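Local coordinates for protein CHAD domain (Ricinus communis, PDB 6QV5) that probably binds inorganic polyphosphate through an all-helical CHAD domain, and carries a zinc ion in the crystal, at residues A[40-43]-A[44-47]; A[59-62]-A[63-66]; A[88-91]-A[92-96]. All coordinates share one frame; numbering follows the deposited sequence. Where two conformers were deposited one is given.

In the fold
All three contacts are local, each joining side chains three to four residues apart, yet they differ with their place in the fold. Interaction 1, at the break between helices 26-42 and 45-50, is partly buried and lies farthest from the centre of the chain; an asparagine side chain and two waters supplement the backbone bonds there. Interaction 2, on helix 54-73, is buried and the most central, and pairs a regular backbone with stacked arginines. Interaction 3, on helix 82-108, is partly buried, with one leucine flank packed inward and a more open, polar one. Interaction 2 touches both others, meeting His40 through Gln59 and the 88-96 segment through Arg61 and Val64, whereas 1 and 3 do not touch.

Interaction 1. Residues A[40-43]-A[44-47]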
# COMPACT_ATOMS: atom_id res chain seq x y z
N HIS A 40 13.62 -2.15 -0.32
CA HIS A 40 12.59 -1.95 0.71
C HIS A 40 11.91 -3.29 1.10
O HIS A 40 11.59 -3.49 2.27
CB HIS A 40 11.55 -0.91 0.23
CG HIS A 40 10.63 -0.38 1.30
ND1 HIS A 40 9.50 0.34 0.97
CD2 HIS A 40 10.72 -0.45 2.65
CE1 HIS A 40 8.92 0.65 2.11
NE2 HIS A 40 9.62 0.20 3.15
N ILE A 41 11.76 -4.20 0.12
CA ILE A 41 11.19 -5.53 0.31
C ILE A 41 12.23 -6.47 0.96
O ILE A 41 11.95 -7.06 2.00
CB ILE A 41 10.65 -6.10 -1.05
CG1 ILE A 41 9.53 -5.22 -1.63
CG2 ILE A 41 10.18 -7.56 -0.91
CD1 ILE A 41 9.31 -5.32 -3.14
N GLN A 42 13.43 -6.57 0.32
CA GLN A 42 14.55 -7.43 0.72
C GLN A 42 15.06 -7.18 2.15
O GLN A 42 15.29 -8.14 2.89
CB GLN A 42 15.69 -7.31 -0.31
CG GLN A 42 16.91 -8.20 -0.05
CD GLN A 42 18.03 -7.47 0.66
OE1 GLN A 42 18.54 -6.45 0.19
NE2 GLN A 42 18.44 -7.99 1.80
N ARG A 43 15.27 -5.91 2.53
CA ARG A 43 15.80 -5.56 3.86
C ARG A 43 14.86 -5.86 5.04
O ARG A 43 15.27 -5.73 6.19
CB ARG A 43 16.29 -4.10 3.90
CG ARG A 43 17.47 -3.79 2.97
CD ARG A 43 18.81 -4.28 3.49
NE ARG A 43 19.34 -3.42 4.55
CZ ARG A 43 19.84 -3.87 5.70
NH1 ARG A 43 19.88 -5.17 5.96
NH2 ARG A 43 20.29 -3.01 6.61
N ASN A 44 13.62 -6.32 4.75
CA ASN A 44 12.64 -6.69 5.77
C ASN A 44 12.40 -8.21 5.86
O ASN A 44 11.75 -8.66 6.80
CB ASN A 44 11.33 -5.91 5.58
CG ASN A 44 11.43 -4.47 6.00
OD1 ASN A 44 11.57 -4.15 7.19
ND2 ASN A 44 11.35 -3.56 5.05
N GLU A 45 12.96 -8.99 4.90
CA GLU A 45 12.86 -10.45 4.77
C GLU A 45 13.04 -11.24 6.06
O GLU A 45 12.12 -11.96 6.47
CB GLU A 45 13.88 -10.97 3.74
CG GLU A 45 13.43 -10.89 2.30
CD GLU A 45 14.48 -11.32 1.29
OE1 GLU A 45 15.34 -12.17 1.63
OE2 GLU A 45 14.44 -10.82 0.15
N VAL A 46 14.24 -11.15 6.67
CA VAL A 46 14.66 -11.87 7.89
C VAL A 46 13.70 -11.64 9.06
O VAL A 46 13.27 -12.60 9.70
CB VAL A 46 16.14 -11.55 8.26
CG1 VAL A 46 16.61 -12.37 9.46
CG2 VAL A 46 17.08 -11.78 7.07
N ALA A 47 13.34 -10.37 9.32
CA ALA A 47 12.43 -9.97 10.40
C ALA A 47 11.00 -10.48 10.22
O ALA A 47 10.33 -10.76 11.21
CB ALA A 47 12.45 -8.46 10.56
O HOH W 1 16.15 -8.91 5.37
O HOH W 2 14.80 -7.95 8.12
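Asn44 turns its side-chain amide back on the helix it follows, and ND2 donates to His40 O at 2.8 Å. The carboxamide carries this bond close to its own plane, and the nitrogen approaches nearly head-on to the carbonyl, with a C=O...N angle of 167°. A first torsion of -74° sets CG beside the backbone N of Asn44, which brings the amide under the last turn. ND2 also lies 4.0 Å from CD2 of His40, obliquely to the ring, whose plane is turned 61° from the amide.

The main chain meanwhile passes through a type I beta turn from Gln42 to Glu45. Glu45 N bonds to Gln42 O at 3.2 Å, from above the carbonyl plane, and a weaker, longer bond runs from Asn44 N to Ile41 O. Gln42 O also accepts a hydrogen bond from a water that in turn accepts from Val46 N; a second water links Arg43 O to Ala47 N in the same way. Water thus bridges backbone groups four residues apart where the helix is interrupted.

On the other flank, the chain of Glu45, turned at its first torsion, then runs extended past Gln42 at a slant. Its OE2 rests against Gln42, 3.4 Å from CA and 3.6 Å from CG, while its hydrogen bond goes to Tyr149 OH.

The break joins helix 26-42 to helix 45-50 and is held by its neighbours. ND2 of Asn44 has a second acceptor in Phe13 O of the N-terminal segment, and His40 NE2 is hydrogen-bonded to Gln59 OE1. Ile41 packs between helices 54-73 and 147-163, touching Met60 and Leu67 on the first and Tyr149 and Met153 on the second.

Interaction 2. Residues A[59-62]-A[63-66]; sequences QMRV and GVRR
From Gln59 to Arg66 the backbone is an unbroken alpha-helix in which each carbonyl of 59-62 accepts from the amide four residues on. Gly63 N bonds to Gln59 O at 3.0 Å, and the bond from Arg66 N to Val62 O is shorter, at 2.8 Å. Arg61 O takes Arg65 N at 3.1 Å and also a weak second donor, Val64 N.

One turn apart, Arg61 and Arg65 lay their guanidinium groups over each other, with centres 4.1 Å apart and planes inclined by 29°. The overlap is offset: Arg65 NE stands over the rim of the Arg61 group, 3.8 Å from Arg61 NH2. Stacking of this kind lets two cations share a surface through their flat faces. The Arg61 chain reaches the stack because it bends at its second torsion (66°), while Arg65 runs extended from CG to NE and crosses it at about a right angle. NH1 of Arg61 continues past the stack and meets Val64 CG1 at 3.5 Å as well as CG of Arg65.

Val62 and Arg66 make a second i/i+4 contact. CG1 of the valine touches CD of the arginine at 4.0 Å, and the arginine's CB and CG lie close to Val62 O. Its guanidinium is hydrogen-bonded to Asn36 OD1 through NH1.

Different sides of the helix meet different neighbours. Val64 packs on Ile41 of helix 26-42, while Met60 and Arg61 pack on Leu95 of helix 82-108. Arg66 reaches Tyr213 and Phe217 of helix 198-217, from which Lys209 brings a third positive charge close to Arg65, a cluster consistent with polyanion binding by this family.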
# COMPACT_ATOMS: atom_id res chain seq x y z
N GLN A 59 6.25 -2.54 6.64
CA GLN A 59 7.25 -2.00 5.73
C GLN A 59 7.48 -2.88 4.49
O GLN A 59 7.65 -2.34 3.40
CB GLN A 59 8.58 -1.71 6.46
CG GLN A 59 8.54 -0.46 7.36
CD GLN A 59 8.06 0.79 6.65
OE1 GLN A 59 8.57 1.18 5.59
NE2 GLN A 59 7.07 1.45 7.22
N MET A 60 7.44 -4.22 4.66
CA MET A 60 7.61 -5.15 3.55
C MET A 60 6.40 -5.12 2.61
O MET A 60 6.58 -5.16 1.39
CB MET A 60 7.89 -6.58 4.04
CG MET A 60 8.59 -7.43 3.00
SD MET A 60 8.83 -9.15 3.48
CE MET A 60 9.85 -9.69 2.17
N ARG A 61 5.18 -5.03 3.18
CA ARG A 61 3.92 -4.94 2.43
C ARG A 61 3.87 -3.65 1.61
O ARG A 61 3.47 -3.68 0.45
CB ARG A 61 2.70 -5.05 3.38
CG ARG A 61 1.32 -4.99 2.70
CD ARG A 61 1.07 -6.18 1.80
NE ARG A 61 -0.06 -5.97 0.89
CZ ARG A 61 0.07 -5.68 -0.41
NH1 ARG A 61 1.27 -5.57 -0.96
NH2 ARG A 61 -1.01 -5.51 -1.16
N VAL A 62 4.29 -2.52 2.23
CA VAL A 62 4.36 -1.19 1.59
C VAL A 62 5.35 -1.23 0.42
O VAL A 62 5.06 -0.69 -0.65
CB VAL A 62 4.65 -0.06 2.63
CG1 VAL A 62 5.10 1.24 1.95
CG2 VAL A 62 3.43 0.20 3.51
N GLY A 63 6.48 -1.93 0.62
CA GLY A 63 7.51 -2.13 -0.39
C GLY A 63 7.00 -2.84 -1.63
O GLY A 63 7.38 -2.48 -2.75
N VAL A 64 6.12 -3.84 -1.43
CA VAL A 64 5.47 -4.62 -2.50
C VAL A 64 4.49 -3.71 -3.26
O VAL A 64 4.49 -3.73 -4.49
CB VAL A 64 4.82 -5.93 -1.96
CG1 VAL A 64 3.96 -6.62 -3.02
CG2 VAL A 64 5.89 -6.89 -1.43
N ARG A 65 3.70 -2.90 -2.52
CA ARG A 65 2.74 -1.94 -3.07
C ARG A 65 3.45 -0.87 -3.90
O ARG A 65 2.98 -0.53 -4.98
CB ARG A 65 1.92 -1.28 -1.96
CG ARG A 65 0.66 -2.05 -1.60
CD ARG A 65 -0.34 -1.14 -0.93
NE ARG A 65 -1.28 -1.89 -0.10
CZ ARG A 65 -1.11 -2.14 1.19
NH1 ARG A 65 -0.03 -1.70 1.82
NH2 ARG A 65 -2.02 -2.83 1.87
N ARG A 66 4.60 -0.35 -3.39
CA ARG A 66 5.44 0.66 -4.05
C ARG A 66 6.00 0.11 -5.36
O ARG A 66 6.05 0.84 -6.35
CB ARG A 66 6.58 1.12 -3.13
CG ARG A 66 6.16 2.12 -2.07
CD ARG A 66 7.29 2.49 -1.14
NE ARG A 66 8.24 3.41 -1.77
CZ ARG A 66 9.48 3.08 -2.14
NH1 ARG A 66 10.27 3.98 -2.71
NH2 ARG A 66 9.93 1.85 -1.94

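Interaction 3. Residues A[88-91]-A[92-96]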
# COMPACT_ATOMS: atom_id res chain seq x y z
N ILE A 88 4.12 -11.39 -8.18
CA ILE A 88 4.05 -10.15 -7.41
C ILE A 88 2.68 -10.09 -6.71
O ILE A 88 2.60 -9.74 -5.53
CB ILE A 88 4.35 -8.89 -8.29
CG1 ILE A 88 5.85 -8.83 -8.66
CG2 ILE A 88 3.90 -7.58 -7.61
CD1 ILE A 88 6.16 -8.15 -9.98
N SER A 89 1.61 -10.50 -7.44
CA SER A 89 0.24 -10.58 -6.94
C SER A 89 0.12 -11.63 -5.83
O SER A 89 -0.59 -11.40 -4.86
CB SER A 89 -0.73 -10.89 -8.08
OG SER A 89 -0.74 -9.84 -9.03
N TRP A 90 0.86 -12.75 -5.97
CA TRP A 90 0.92 -13.83 -4.98
C TRP A 90 1.61 -13.34 -3.70
O TRP A 90 1.09 -13.57 -2.61
CB TRP A 90 1.64 -15.07 -5.57
CG TRP A 90 2.17 -16.03 -4.55
CD1 TRP A 90 1.46 -16.94 -3.82
CD2 TRP A 90 3.54 -16.16 -4.13
NE1 TRP A 90 2.30 -17.63 -2.97
CE2 TRP A 90 3.58 -17.17 -3.14
CE3 TRP A 90 4.73 -15.51 -4.49
CZ2 TRP A 90 4.77 -17.55 -2.52
CZ3 TRP A 90 5.91 -15.89 -3.86
CH2 TRP A 90 5.93 -16.90 -2.90
N LEU A 91 2.75 -12.64 -3.84
CA LEU A 91 3.53 -12.07 -2.74
C LEU A 91 2.72 -10.99 -1.99
O LEU A 91 2.78 -10.93 -0.76
CB LEU A 91 4.87 -11.50 -3.26
CG LEU A 91 5.82 -10.83 -2.25
CD1 LEU A 91 6.30 -11.81 -1.18
CD2 LEU A 91 7.01 -10.22 -2.96
N GLY A 92 1.97 -10.18 -2.74
CA GLY A 92 1.11 -9.13 -2.21
C GLY A 92 -0.04 -9.68 -1.40
O GLY A 92 -0.41 -9.11 -0.37
N THR A 93 -0.61 -10.82 -1.85
CA THR A 93 -1.72 -11.53 -1.20
C THR A 93 -1.23 -12.21 0.09
O THR A 93 -1.93 -12.15 1.10
CB THR A 93 -2.39 -12.50 -2.20
OG1 THR A 93 -2.83 -11.76 -3.33
CG2 THR A 93 -3.57 -13.26 -1.60
N GLU A 94 -0.04 -12.84 0.06
CA GLU A 94 0.55 -13.53 1.21
C GLU A 94 0.89 -12.58 2.36
O GLU A 94 0.52 -12.86 3.50
CB GLU A 94 1.78 -14.38 0.81
CG GLU A 94 1.46 -15.61 -0.04
CD GLU A 94 0.45 -16.59 0.53
OE1 GLU A 94 0.67 -17.09 1.65
OE2 GLU A 94 -0.55 -16.87 -0.17
N LEU A 95 1.57 -11.46 2.05
CA LEU A 95 1.93 -10.44 3.05
C LEU A 95 0.72 -9.61 3.46
O LEU A 95 0.65 -9.17 4.61
CB LEU A 95 3.06 -9.53 2.54
CG LEU A 95 4.43 -10.17 2.27
CD1 LEU A 95 5.32 -9.22 1.51
CD2 LEU A 95 5.13 -10.60 3.56
N GLY A 96 -0.20 -9.40 2.52
CA GLY A 96 -1.44 -8.65 2.71
C GLY A 96 -2.38 -9.28 3.71
O GLY A 96 -2.94 -8.58 4.55
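Ser89 O is gripped twice by Thr93, once by the hydroxyl and once by the amide. OG1 donates at 2.7 Å and N at 3.1 Å, and the two reach the carbonyl oxygen from opposite faces of its plane. A first torsion of -57° sets OG1 beside the backbone N of Thr93, where it can turn back on the preceding turn. The remaining carbonyls of the first segment are paired in ordinary helical fashion: Ile88 O with Gly92 N, Trp90 O with Glu94 N, and Leu91 O with Leu95 N. Ser89 OG is hydrogen-bonded both to Arg68 NH1 and to Gln85 O.

Beside this network, Glu94 crosses Trp90 obliquely. Its CG lies over one face of the indole, 4.0 Å from the centroid of the five-membered ring, in a CH-pi contact, and Arg148 is a cation-pi partner of Trp90. Leu91 and Leu95 run side by side with their CD1 atoms 3.9 Å apart; Leu91 meets Tyr149 and Met153, Leu95 meets Leu57.

The exposed Thr93 thus satisfies its hydroxyl within its own helix, whereas the leucine flank relies on apolar packing against neighbouring helices.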